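Local structure of phospholyase (Arthrobacter aurescens, 5G4I) at residues D59-V64 with K412-L417; E252-F257 with M279-G284; Y344-L349 with L367-D372; D218-T223 with Y267-V272. The protein acts as a pyridoxal-phosphate-dependent phospholyase of the class III transaminase family, classed with the enzymes that release phosphate from ethanolamine phosphate. All blocks are in the same frame, centred on the assembly; numbering follows the deposited sequence. Where two conformers were deposited one is given.

Contact 1 of 4, residues D59-V64 with K412-L417. With PO4 (phosphate ion), chain D.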
# COMPACT_ATOMS: atom_id res chain seq x y z
N ASP A 59 -4.16 -21.29 -17.20
CA ASP A 59 -3.41 -20.63 -16.12
C ASP A 59 -2.99 -21.60 -15.03
O ASP A 59 -3.85 -21.98 -14.22
CB ASP A 59 -4.24 -19.46 -15.54
CG ASP A 59 -3.44 -18.53 -14.61
OD1 ASP A 59 -2.34 -18.93 -14.17
OD2 ASP A 59 -3.98 -17.42 -14.39
N GLY A 60 -1.73 -22.05 -15.03
CA GLY A 60 -1.14 -22.82 -13.91
C GLY A 60 -0.26 -22.09 -12.92
O GLY A 60 0.57 -22.70 -12.23
N TYR A 61 -0.46 -20.74 -12.89
CA TYR A 61 0.46 -19.86 -12.16
C TYR A 61 -0.14 -18.82 -11.23
O TYR A 61 0.45 -18.52 -10.18
CB TYR A 61 1.46 -19.15 -13.20
CG TYR A 61 2.36 -18.09 -12.57
CD1 TYR A 61 3.34 -18.45 -11.74
CD2 TYR A 61 1.97 -16.77 -12.65
CE1 TYR A 61 4.06 -17.46 -11.05
CE2 TYR A 61 2.66 -15.80 -11.95
CZ TYR A 61 3.70 -16.21 -11.23
OH TYR A 61 4.34 -15.17 -10.53
N ASN A 62 -1.20 -18.13 -11.66
CA ASN A 62 -1.64 -16.90 -10.95
C ASN A 62 -2.51 -17.16 -9.73
O ASN A 62 -3.59 -17.73 -9.85
CB ASN A 62 -2.34 -15.93 -11.91
CG ASN A 62 -1.33 -15.31 -12.90
OD1 ASN A 62 -0.45 -14.51 -12.51
ND2 ASN A 62 -1.31 -15.87 -14.13
N ASN A 63 -2.04 -16.69 -8.55
CA ASN A 63 -2.81 -16.76 -7.33
C ASN A 63 -3.61 -15.51 -6.95
O ASN A 63 -4.57 -15.59 -6.14
CB ASN A 63 -1.95 -17.13 -6.14
CG ASN A 63 -0.89 -16.11 -5.81
OD1 ASN A 63 -0.54 -15.24 -6.60
ND2 ASN A 63 -0.35 -16.23 -4.56
N VAL A 64 -3.36 -14.36 -7.58
CA VAL A 64 -4.13 -13.18 -7.33
C VAL A 64 -5.63 -13.36 -7.72
O VAL A 64 -6.55 -13.00 -6.93
CB VAL A 64 -3.46 -11.90 -7.93
CG1 VAL A 64 -4.41 -10.72 -7.93
CG2 VAL A 64 -2.17 -11.59 -7.19
N LYS A 412 7.13 -24.62 -10.70
CA LYS A 412 6.08 -24.19 -9.78
C LYS A 412 4.74 -24.09 -10.46
O LYS A 412 4.61 -23.40 -11.49
CB LYS A 412 6.38 -22.85 -9.30
CG LYS A 412 5.39 -22.28 -8.32
CD LYS A 412 5.24 -20.80 -8.55
CE LYS A 412 5.95 -19.91 -7.59
NZ LYS A 412 5.41 -18.54 -7.62
N MET A 413 3.73 -24.64 -9.76
CA MET A 413 2.35 -24.63 -10.32
C MET A 413 1.37 -24.30 -9.23
O MET A 413 1.44 -24.92 -8.13
CB MET A 413 2.11 -25.97 -10.79
CG MET A 413 2.95 -26.19 -12.04
SD MET A 413 3.44 -27.77 -12.59
CE MET A 413 3.21 -29.26 -11.67
N ARG A 414 0.58 -23.28 -9.51
CA ARG A 414 -0.16 -22.55 -8.46
C ARG A 414 -1.27 -21.84 -9.20
O ARG A 414 -1.29 -20.64 -9.28
CB ARG A 414 0.80 -21.57 -7.68
CG ARG A 414 0.13 -20.67 -6.57
CD ARG A 414 0.95 -19.42 -6.17
NE ARG A 414 1.00 -18.56 -7.36
CZ ARG A 414 1.81 -17.48 -7.48
NH1 ARG A 414 2.40 -16.94 -6.37
NH2 ARG A 414 1.87 -16.73 -8.56
N PRO A 415 -2.31 -22.61 -9.61
CA PRO A 415 -3.40 -22.00 -10.44
C PRO A 415 -4.46 -21.25 -9.66
O PRO A 415 -4.49 -21.45 -8.39
CB PRO A 415 -4.02 -23.24 -11.10
CG PRO A 415 -3.80 -24.35 -10.10
CD PRO A 415 -2.43 -24.09 -9.53
N PRO A 416 -5.34 -20.46 -10.25
CA PRO A 416 -6.58 -20.01 -9.58
C PRO A 416 -7.26 -21.17 -8.84
O PRO A 416 -7.19 -22.34 -9.29
CB PRO A 416 -7.43 -19.43 -10.73
CG PRO A 416 -6.33 -19.00 -11.74
CD PRO A 416 -5.29 -20.07 -11.69
N LEU A 417 -7.88 -20.90 -7.68
CA LEU A 417 -8.48 -22.00 -6.83
C LEU A 417 -9.77 -22.58 -7.43
O LEU A 417 -10.37 -23.50 -6.84
CB LEU A 417 -8.67 -21.54 -5.36
CG LEU A 417 -8.16 -22.61 -4.37
CD1 LEU A 417 -6.66 -22.67 -4.29
CD2 LEU A 417 -8.75 -22.40 -2.96
P PO4 D . 4.60 -14.30 -7.49
O1 PO4 D . 4.47 -15.12 -6.34
O2 PO4 D . 3.34 -14.10 -8.33
O3 PO4 D . 5.24 -15.38 -8.36
O4 PO4 D . 5.44 -13.05 -7.42

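Contact 2 of 4, residues E252-F257 with M279-G284. With PLP (pyridoxal-5'-phosphate), chain C; PO4 (phosphate ion), chain D.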
# COMPACT_ATOMS: atom_id res chain seq x y z
N GLU A 252 1.07 -15.13 5.23
CA GLU A 252 0.10 -15.97 4.50
C GLU A 252 -0.16 -15.47 3.12
O GLU A 252 -1.14 -15.92 2.48
CB GLU A 252 -1.20 -16.10 5.29
CG GLU A 252 -1.04 -16.84 6.60
CD GLU A 252 -0.89 -18.35 6.50
OE1 GLU A 252 -1.30 -18.91 5.46
OE2 GLU A 252 -0.39 -18.93 7.48
N VAL A 253 0.69 -14.63 2.56
CA VAL A 253 0.43 -14.13 1.19
C VAL A 253 0.44 -15.25 0.19
O VAL A 253 -0.46 -15.22 -0.74
CB VAL A 253 1.43 -12.96 0.81
CG1 VAL A 253 1.25 -12.58 -0.64
CG2 VAL A 253 1.25 -11.79 1.73
N GLN A 254 1.31 -16.22 0.30
CA GLN A 254 1.37 -17.39 -0.62
C GLN A 254 0.53 -18.60 -0.15
O GLN A 254 0.02 -19.37 -1.02
CB GLN A 254 2.82 -17.95 -0.81
CG GLN A 254 3.78 -16.97 -1.42
CD GLN A 254 3.56 -16.77 -2.92
OE1 GLN A 254 3.02 -17.59 -3.61
NE2 GLN A 254 4.01 -15.67 -3.40
N SER A 255 0.39 -18.84 1.16
CA SER A 255 -0.19 -20.03 1.65
C SER A 255 -1.63 -19.88 2.15
O SER A 255 -2.22 -20.90 2.55
CB SER A 255 0.66 -20.63 2.78
OG SER A 255 0.82 -19.73 3.87
N GLY A 256 -2.16 -18.67 2.20
CA GLY A 256 -3.50 -18.43 2.81
C GLY A 256 -4.68 -18.68 1.92
O GLY A 256 -4.59 -19.12 0.75
N PHE A 257 -5.86 -18.39 2.47
CA PHE A 257 -7.15 -18.48 1.72
C PHE A 257 -7.37 -19.90 1.18
O PHE A 257 -8.01 -20.12 0.12
CB PHE A 257 -7.35 -17.38 0.72
CG PHE A 257 -7.50 -16.00 1.37
CD1 PHE A 257 -6.36 -15.23 1.81
CD2 PHE A 257 -8.77 -15.50 1.67
CE1 PHE A 257 -6.55 -14.05 2.52
CE2 PHE A 257 -8.94 -14.31 2.38
CZ PHE A 257 -7.81 -13.61 2.81
N MET A 279 -1.41 -10.99 5.23
CA MET A 279 -2.07 -11.54 4.02
C MET A 279 -2.14 -10.41 2.97
O MET A 279 -2.00 -9.21 3.23
CB MET A 279 -3.39 -12.15 4.38
CG MET A 279 -4.32 -11.19 4.90
SD MET A 279 -5.81 -11.96 5.76
CE MET A 279 -5.29 -12.73 6.90
N GLY A 280 -2.43 -10.86 1.73
CA GLY A 280 -2.52 -9.96 0.56
C GLY A 280 -2.95 -10.83 -0.63
O GLY A 280 -3.91 -11.61 -0.56
N LYS A 281 -2.17 -10.76 -1.72
CA LYS A 281 -2.42 -11.35 -3.07
C LYS A 281 -3.88 -11.77 -3.34
O LYS A 281 -4.65 -10.99 -3.96
CB LYS A 281 -1.30 -12.31 -3.44
CG LYS A 281 0.01 -11.62 -3.86
CD LYS A 281 1.11 -12.61 -4.36
CE LYS A 281 2.46 -11.94 -4.86
NZ LYS A 281 3.36 -11.94 -3.67
N PRO A 282 -4.26 -13.07 -3.09
CA PRO A 282 -5.66 -13.46 -3.42
C PRO A 282 -6.81 -12.69 -2.85
O PRO A 282 -7.98 -12.89 -3.31
CB PRO A 282 -5.73 -14.93 -2.85
CG PRO A 282 -4.74 -14.86 -1.71
CD PRO A 282 -3.61 -14.12 -2.30
N MET A 283 -6.62 -12.00 -1.71
CA MET A 283 -7.78 -11.68 -0.87
C MET A 283 -8.92 -10.89 -1.49
O MET A 283 -10.10 -11.03 -1.10
CB MET A 283 -7.42 -11.16 0.50
CG MET A 283 -7.12 -9.85 0.65
SD MET A 283 -6.38 -9.43 2.35
CE MET A 283 -7.61 -9.28 3.44
N GLY A 284 -8.63 -10.06 -2.53
CA GLY A 284 -9.63 -9.30 -3.28
C GLY A 284 -9.76 -9.65 -4.78
O GLY A 284 -10.30 -8.85 -5.55
N1 PLP C . 5.17 -11.78 1.12
C2 PLP C . 5.00 -12.84 0.30
C2A PLP C . 5.20 -14.24 0.82
C3 PLP C . 4.62 -12.62 -1.12
O3 PLP C . 4.44 -13.67 -1.97
C4 PLP C . 4.44 -11.23 -1.57
C4A PLP C . 4.05 -10.91 -2.97
C5 PLP C . 4.65 -10.16 -0.57
C6 PLP C . 5.01 -10.50 0.73
C5A PLP C . 4.49 -8.71 -0.95
O4P PLP C . 3.22 -8.52 -1.57
P PLP C . 2.87 -7.14 -2.33
O1P PLP C . 3.58 -7.26 -3.65
O2P PLP C . 1.37 -7.14 -2.42
O3P PLP C . 3.44 -6.07 -1.42
P PO4 D . 4.60 -14.30 -7.49
O1 PO4 D . 4.47 -15.12 -6.34
O2 PO4 D . 3.34 -14.10 -8.33
O3 PO4 D . 5.24 -15.38 -8.36
O4 PO4 D . 5.44 -13.05 -7.42
O HOH W 1 -3.07 -13.91 1.52

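Contact 3 of 4, residues Y344-L349 with L367-D372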
# COMPACT_ATOMS: atom_id res chain seq x y z
N TYR A 344 -4.60 -36.09 -5.52
CA TYR A 344 -4.54 -36.71 -6.85
C TYR A 344 -3.32 -36.21 -7.65
O TYR A 344 -2.58 -36.97 -8.26
CB TYR A 344 -5.82 -36.33 -7.59
CG TYR A 344 -5.81 -36.74 -9.06
CD1 TYR A 344 -6.12 -37.99 -9.43
CD2 TYR A 344 -5.56 -35.83 -10.05
CE1 TYR A 344 -6.18 -38.36 -10.78
CE2 TYR A 344 -5.62 -36.15 -11.39
CZ TYR A 344 -5.91 -37.46 -11.77
OH TYR A 344 -5.90 -37.77 -13.15
N ILE A 345 -3.06 -34.89 -7.59
CA ILE A 345 -1.85 -34.32 -8.28
C ILE A 345 -0.58 -34.88 -7.72
O ILE A 345 0.36 -35.19 -8.40
CB ILE A 345 -1.90 -32.76 -8.15
CG1 ILE A 345 -3.06 -32.21 -8.97
CG2 ILE A 345 -0.58 -32.10 -8.58
CD1 ILE A 345 -3.38 -30.71 -8.76
N ARG A 346 -0.50 -35.00 -6.37
CA ARG A 346 0.71 -35.57 -5.75
C ARG A 346 1.01 -36.99 -6.21
O ARG A 346 2.16 -37.31 -6.57
CB ARG A 346 0.58 -35.55 -4.20
CG ARG A 346 1.67 -36.32 -3.48
CD ARG A 346 1.92 -35.51 -2.20
NE ARG A 346 3.31 -35.60 -2.02
CZ ARG A 346 4.33 -34.73 -2.02
NH1 ARG A 346 4.40 -33.37 -1.72
NH2 ARG A 346 5.45 -35.41 -2.10
N LYS A 347 -0.04 -37.84 -6.27
CA LYS A 347 0.15 -39.22 -6.80
C LYS A 347 0.66 -39.20 -8.24
O LYS A 347 1.63 -39.94 -8.57
CB LYS A 347 -1.15 -40.01 -6.66
CG LYS A 347 -1.46 -40.31 -5.19
N ARG A 348 0.09 -38.35 -9.06
CA ARG A 348 0.57 -38.27 -10.45
C ARG A 348 2.00 -37.79 -10.55
O ARG A 348 2.82 -38.32 -11.36
CB ARG A 348 -0.29 -37.40 -11.33
CG ARG A 348 0.23 -37.26 -12.75
CD ARG A 348 -0.08 -38.49 -13.60
NE ARG A 348 -1.44 -38.14 -13.93
CZ ARG A 348 -1.84 -37.58 -15.09
NH1 ARG A 348 -1.03 -37.46 -16.13
NH2 ARG A 348 -3.03 -37.17 -15.13
N LEU A 349 2.37 -36.71 -9.80
CA LEU A 349 3.74 -36.21 -9.82
C LEU A 349 4.73 -37.26 -9.23
O LEU A 349 5.85 -37.30 -9.72
CB LEU A 349 3.83 -34.85 -9.03
CG LEU A 349 3.15 -33.67 -9.66
CD1 LEU A 349 3.19 -32.48 -8.72
CD2 LEU A 349 3.85 -33.25 -10.97
N LEU A 367 -3.15 -26.94 -3.80
CA LEU A 367 -2.94 -26.39 -5.17
C LEU A 367 -1.65 -25.52 -5.25
O LEU A 367 -1.56 -24.59 -6.08
CB LEU A 367 -4.18 -25.70 -5.75
CG LEU A 367 -5.34 -26.61 -6.06
CD1 LEU A 367 -6.53 -25.87 -6.56
CD2 LEU A 367 -4.89 -27.63 -7.15
N PHE A 368 -0.64 -25.83 -4.44
CA PHE A 368 0.72 -25.25 -4.58
C PHE A 368 1.69 -26.42 -4.64
O PHE A 368 2.05 -27.02 -3.64
CB PHE A 368 1.07 -24.23 -3.46
CG PHE A 368 2.09 -23.23 -3.82
CD1 PHE A 368 3.20 -23.53 -4.65
CD2 PHE A 368 1.98 -21.90 -3.38
CE1 PHE A 368 4.20 -22.56 -4.93
CE2 PHE A 368 2.98 -21.00 -3.68
CZ PHE A 368 4.05 -21.30 -4.50
N PHE A 369 2.09 -26.77 -5.88
CA PHE A 369 2.96 -27.98 -6.09
C PHE A 369 4.17 -27.61 -6.89
O PHE A 369 4.23 -26.64 -7.67
CB PHE A 369 2.23 -29.20 -6.77
CG PHE A 369 1.60 -30.19 -5.81
CD1 PHE A 369 2.33 -31.25 -5.26
CD2 PHE A 369 0.24 -30.08 -5.48
CE1 PHE A 369 1.80 -32.08 -4.39
CE2 PHE A 369 -0.34 -31.00 -4.58
CZ PHE A 369 0.39 -31.97 -4.11
N GLY A 370 5.21 -28.42 -6.73
CA GLY A 370 6.42 -28.29 -7.53
C GLY A 370 7.22 -29.58 -7.62
O GLY A 370 7.00 -30.53 -6.91
N ILE A 371 8.17 -29.55 -8.55
CA ILE A 371 9.19 -30.65 -8.68
C ILE A 371 10.57 -30.00 -8.99
O ILE A 371 10.66 -29.07 -9.78
CB ILE A 371 8.80 -31.65 -9.83
CG1 ILE A 371 8.38 -30.95 -11.14
CG2 ILE A 371 7.73 -32.61 -9.31
CD1 ILE A 371 8.26 -31.89 -12.36
N ASP A 372 11.49 -30.45 -8.63
CA ASP A 372 12.94 -30.17 -8.75
C ASP A 372 13.43 -30.77 -10.04
O ASP A 372 13.14 -31.96 -10.28
CB ASP A 372 13.84 -31.09 -7.89
CG ASP A 372 13.83 -30.93 -6.51
OD1 ASP A 372 13.41 -30.01 -5.95
OD2 ASP A 372 13.76 -31.99 -5.95

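Contact 4 of 4, residues D218-T223 with Y267-V272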
# COMPACT_ATOMS: atom_id res chain seq x y z
N ASP A 218 7.12 -17.63 5.56
CA ASP A 218 6.08 -18.23 4.69
C ASP A 218 5.93 -19.68 5.01
O ASP A 218 6.91 -20.46 4.80
CB ASP A 218 6.50 -18.04 3.21
CG ASP A 218 5.77 -18.91 2.19
OD1 ASP A 218 4.68 -19.44 2.50
OD2 ASP A 218 6.36 -19.05 1.05
N PRO A 219 4.79 -20.14 5.51
CA PRO A 219 4.66 -21.62 5.89
C PRO A 219 4.98 -22.64 4.80
O PRO A 219 5.42 -23.74 5.08
CB PRO A 219 3.15 -21.73 6.27
CG PRO A 219 2.82 -20.39 6.83
CD PRO A 219 3.58 -19.38 5.95
N LEU A 220 4.76 -22.30 3.52
CA LEU A 220 5.10 -23.17 2.38
C LEU A 220 6.61 -23.12 2.03
O LEU A 220 7.12 -23.97 1.20
CB LEU A 220 4.28 -22.83 1.11
CG LEU A 220 2.85 -23.46 1.16
CD1 LEU A 220 1.99 -22.85 0.03
CD2 LEU A 220 2.88 -24.99 1.01
N PHE A 221 7.35 -22.10 2.56
CA PHE A 221 8.76 -21.88 2.15
C PHE A 221 8.89 -21.99 0.63
O PHE A 221 9.81 -22.71 0.12
CB PHE A 221 9.70 -22.81 2.95
CG PHE A 221 9.68 -22.47 4.45
CD1 PHE A 221 10.47 -21.42 4.95
CD2 PHE A 221 8.85 -23.17 5.34
CE1 PHE A 221 10.40 -21.10 6.31
CE2 PHE A 221 8.81 -22.83 6.66
CZ PHE A 221 9.58 -21.80 7.16
N SER A 222 8.04 -21.25 -0.08
CA SER A 222 7.99 -21.31 -1.53
C SER A 222 9.16 -20.68 -2.25
O SER A 222 9.79 -21.35 -3.12
CB SER A 222 6.66 -20.78 -2.04
OG SER A 222 6.46 -19.43 -1.69
N THR A 223 9.57 -19.46 -1.93
CA THR A 223 10.73 -18.82 -2.54
C THR A 223 12.03 -19.66 -2.35
O THR A 223 12.94 -19.64 -3.19
CB THR A 223 10.90 -17.39 -1.96
OG1 THR A 223 9.69 -16.67 -2.21
CG2 THR A 223 12.08 -16.60 -2.55
N TYR A 267 -0.00 -21.75 8.34
CA TYR A 267 0.64 -22.04 9.68
C TYR A 267 0.07 -23.25 10.33
O TYR A 267 0.67 -23.85 11.23
CB TYR A 267 0.63 -20.83 10.59
CG TYR A 267 -0.73 -20.44 11.20
CD1 TYR A 267 -1.29 -21.13 12.29
CD2 TYR A 267 -1.52 -19.36 10.68
CE1 TYR A 267 -2.48 -20.76 12.86
CE2 TYR A 267 -2.73 -19.05 11.24
CZ TYR A 267 -3.20 -19.77 12.32
OH TYR A 267 -4.44 -19.41 12.93
N GLN A 268 -1.16 -23.67 9.94
CA GLN A 268 -1.88 -24.80 10.54
C GLN A 268 -1.20 -26.10 10.15
O GLN A 268 -1.56 -27.15 10.79
CB GLN A 268 -3.43 -24.76 10.08
CG GLN A 268 -4.18 -23.57 10.65
CD GLN A 268 -5.56 -23.22 10.06
OE1 GLN A 268 -5.76 -23.40 8.95
NE2 GLN A 268 -6.43 -22.60 10.87
N MET A 269 -0.29 -26.16 9.18
CA MET A 269 0.58 -27.37 8.96
C MET A 269 1.51 -27.65 10.14
O MET A 269 2.03 -28.82 10.20
CB MET A 269 1.37 -27.24 7.66
CG MET A 269 0.59 -27.08 6.37
SD MET A 269 1.53 -27.01 4.86
CE MET A 269 2.46 -25.45 5.01
N PHE A 270 1.70 -26.71 11.06
CA PHE A 270 2.59 -26.84 12.22
C PHE A 270 1.77 -26.72 13.47
O PHE A 270 0.64 -26.17 13.52
CB PHE A 270 3.65 -25.75 12.10
CG PHE A 270 4.35 -25.71 10.73
CD1 PHE A 270 5.27 -26.68 10.37
CD2 PHE A 270 4.10 -24.71 9.79
CE1 PHE A 270 5.91 -26.70 9.14
CE2 PHE A 270 4.70 -24.75 8.56
CZ PHE A 270 5.62 -25.70 8.22
N ASN A 271 2.35 -27.14 14.58
CA ASN A 271 1.68 -27.00 15.86
C ASN A 271 2.08 -25.65 16.52
O ASN A 271 2.85 -25.55 17.50
CB ASN A 271 2.00 -28.18 16.79
CG ASN A 271 1.20 -28.14 18.08
OD1 ASN A 271 0.12 -27.49 18.20
ND2 ASN A 271 1.75 -28.79 19.11
N VAL A 272 1.57 -24.57 15.92
CA VAL A 272 1.92 -23.20 16.29
C VAL A 272 0.69 -22.28 16.14
O VAL A 272 -0.17 -22.51 15.25
CB VAL A 272 3.06 -22.62 15.39
CG1 VAL A 272 2.61 -22.28 13.94
CG2 VAL A 272 3.71 -21.37 15.99

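Contact 1 of 4, residues D59-V64 with K412-L417
R414 meets Y61 and N63 with its guanidinium group, and this is the tight part of the contact. NE and NH2 grip Y61 O side-on, in the guanidinium plane, and come from opposite faces of the carbonyl plane. The NH2 to Y61 O distance is 2.8 Å. The R414 chain bends at chi3 (65°), which turns both nitrogens to this oxygen. N63 stacks its amide on one guanidinium face, the planes 10° apart, with OD1 3.4 Å from R414 CZ. R414 NH2 lies over one face of the Y61 ring, toward its rim, in a cation-pi contact, with R414 CZ 4.6 Å from the centroid. R414 N also donates to G60 O, 2.8 Å and nearly straight. The other end is looser. There P416 CD packs on D59 CG at 3.8 Å, and D59 O is buried without a partner. Beyond the guanidinium, R414 NH1 and NH2 bind two phosphate oxygens, and R90 of the second subunit binds the same ion. A leucine in place of R414 would probably take both of these donors from Y61 O and two from the phosphate. The ion probably comes from the crystallisation liquor. Its place is consistent with a site for a substrate phosphate near the cofactor.

Contact 2 of 4, residues E252-F257 with M279-G284
The lysine-cofactor site of a fold-type I PLP enzyme is where V253 meets K281, on two loops that follow strands 247-251 and 276-279. K281 NZ is covalently joined to PLP C4A, as in the internal aldimine of this family. V253 CG1 packs on the K281 chain, 3.6 Å from K281 CG, and also lies against one face of the cofactor ring, 3.4 Å from PLP C3. The two side chains cross at about a right angle. Q254 bends at chi2 (-75°) and brings its amide to the cofactor rim. Q254 NE2 lies doubtfully close to PLP O3 in the model. Q254 NE2 also donates to phosphate O1 at 3.0 Å. Q254 OE1 accepts from R414 NH1. A leucine in place of Q254 would probably take one donor from the phosphate and one of several acceptors from R414, and leave the cofactor's O3 side without its amide neighbour. Farther from the cofactor the contact is apolar. M283 CA sits over one face of the F257 ring in a CH-pi contact, 4.3 Å from the centroid, and M283 CB is 3.4 Å from F257 CZ. M279 SD approaches obliquely as a Met-aromatic contact, 3.9 Å from F257 CE1. P282 CG touches F257 CD1. No direct hydrogen bond joins the loops. One water bridges them instead, donating to E252 O at 2.9 Å and accepting from G280 N at 3.1 Å.

Contact 3 of 4, residues Y344-L349 with L367-D372
I345 and L349 press on F369, where helix 334-355 lies on a mixed beta-sheet in an alpha/beta packing. The short helix and strand segments run almost parallel, 7° apart, with their axes 10.0 Å from each other. F369 is the centre of the first shell. I345 CG2 sits over one face of its ring in a CH-pi contact, 4.1 Å from the centroid and offset toward the rim. With I345 CG2 anti to the backbone N and CG1 beside that N (chi1 -68°), the branches divide: CG2 meets the ring, while CD1 goes on to L367 CD2 at 3.8 Å. L349 CD1 comes to the ring obliquely, 3.8 Å from F369 CD1. R346 CB closes on the far end of the ring, 3.6 Å from F369 CZ. F369 was modelled in two conformers, so these ring contacts hold for one of them. One helical turn links the two aliphatic residues, since L349 N donates to I345 O. No hydrogen bond crosses between helix and strand.

Farther out, L349 also packs on V362 of strand 359-365 and on L428 and L431 of helix 421-436. The strand is fixed in its sheet by backbone bonds from F369 to M413 and from G370 to R363. R346 runs across F369 rather than stacking on it, its guanidinium plane 47° from the ring plane. Its polar end is held by strand 359-365. R346 NH1 donates to G364 O, and NH2 donates to V362 O.

Contact 4 of 4, residues D218-T223 with Y267-V272
P219 turns its carbonyl oxygen to two apolar groups and no polar one across the contact. M269 CE stands 3.4 Å from P219 O. The F270 ring meets the same oxygen with its edge, in the ring plane, CE2 lying 3.7 Å from P219 O. The proline ring packs too. P219 CG lies against the backbone of Y267, 3.5 Å from Y267 N, while P219 CB touches M269 CE at 4.0 Å. M269 bends at chi3 (-67°), and its methyl end also reaches L220 CD2, the two side chains crossing at about a right angle. No hydrogen bond spans the contact. The first loop is shaped from within. D218 to F221 form a type I beta turn. D218 OD1 takes L220 N in an Asx turn, and OD2 takes both S222 N and S222 OG. D218 O lies over the centre of the F221 ring, 3.3 Å above its plane. The contact thus joins the loop after strand 214-217 to the loop before strand 276-279. P219 and Y267 both touch S250 of strand 247-251. F221 and F270 both pack on I234 of helix 233-243, and L220 packs on F368 of strand 368-373.

How the contacts relate
All four contacts are mostly buried, but contact 2 lies nearest the chain centre and contact 3 farthest from it. Only contact 1 has direct hydrogen bonds between its segments. Contact 2 turns polar groups to the cofactor and to the phosphate it shares with contact 1, and is bridged by a water. Contacts 3 and 4 rest on apolar packing. Contacts 1 and 3 use neighbouring strands, 410-413 and 368-373, of one sheet. Contacts 2 and 4 use loops at the other sheet, and E252 OE2 of contact 2 accepts from Y267 N of contact 4. F368 of contact 3 ties them together: it touches R414, Q254 and L220. Only contacts 1 and 2 are reached by the second subunit.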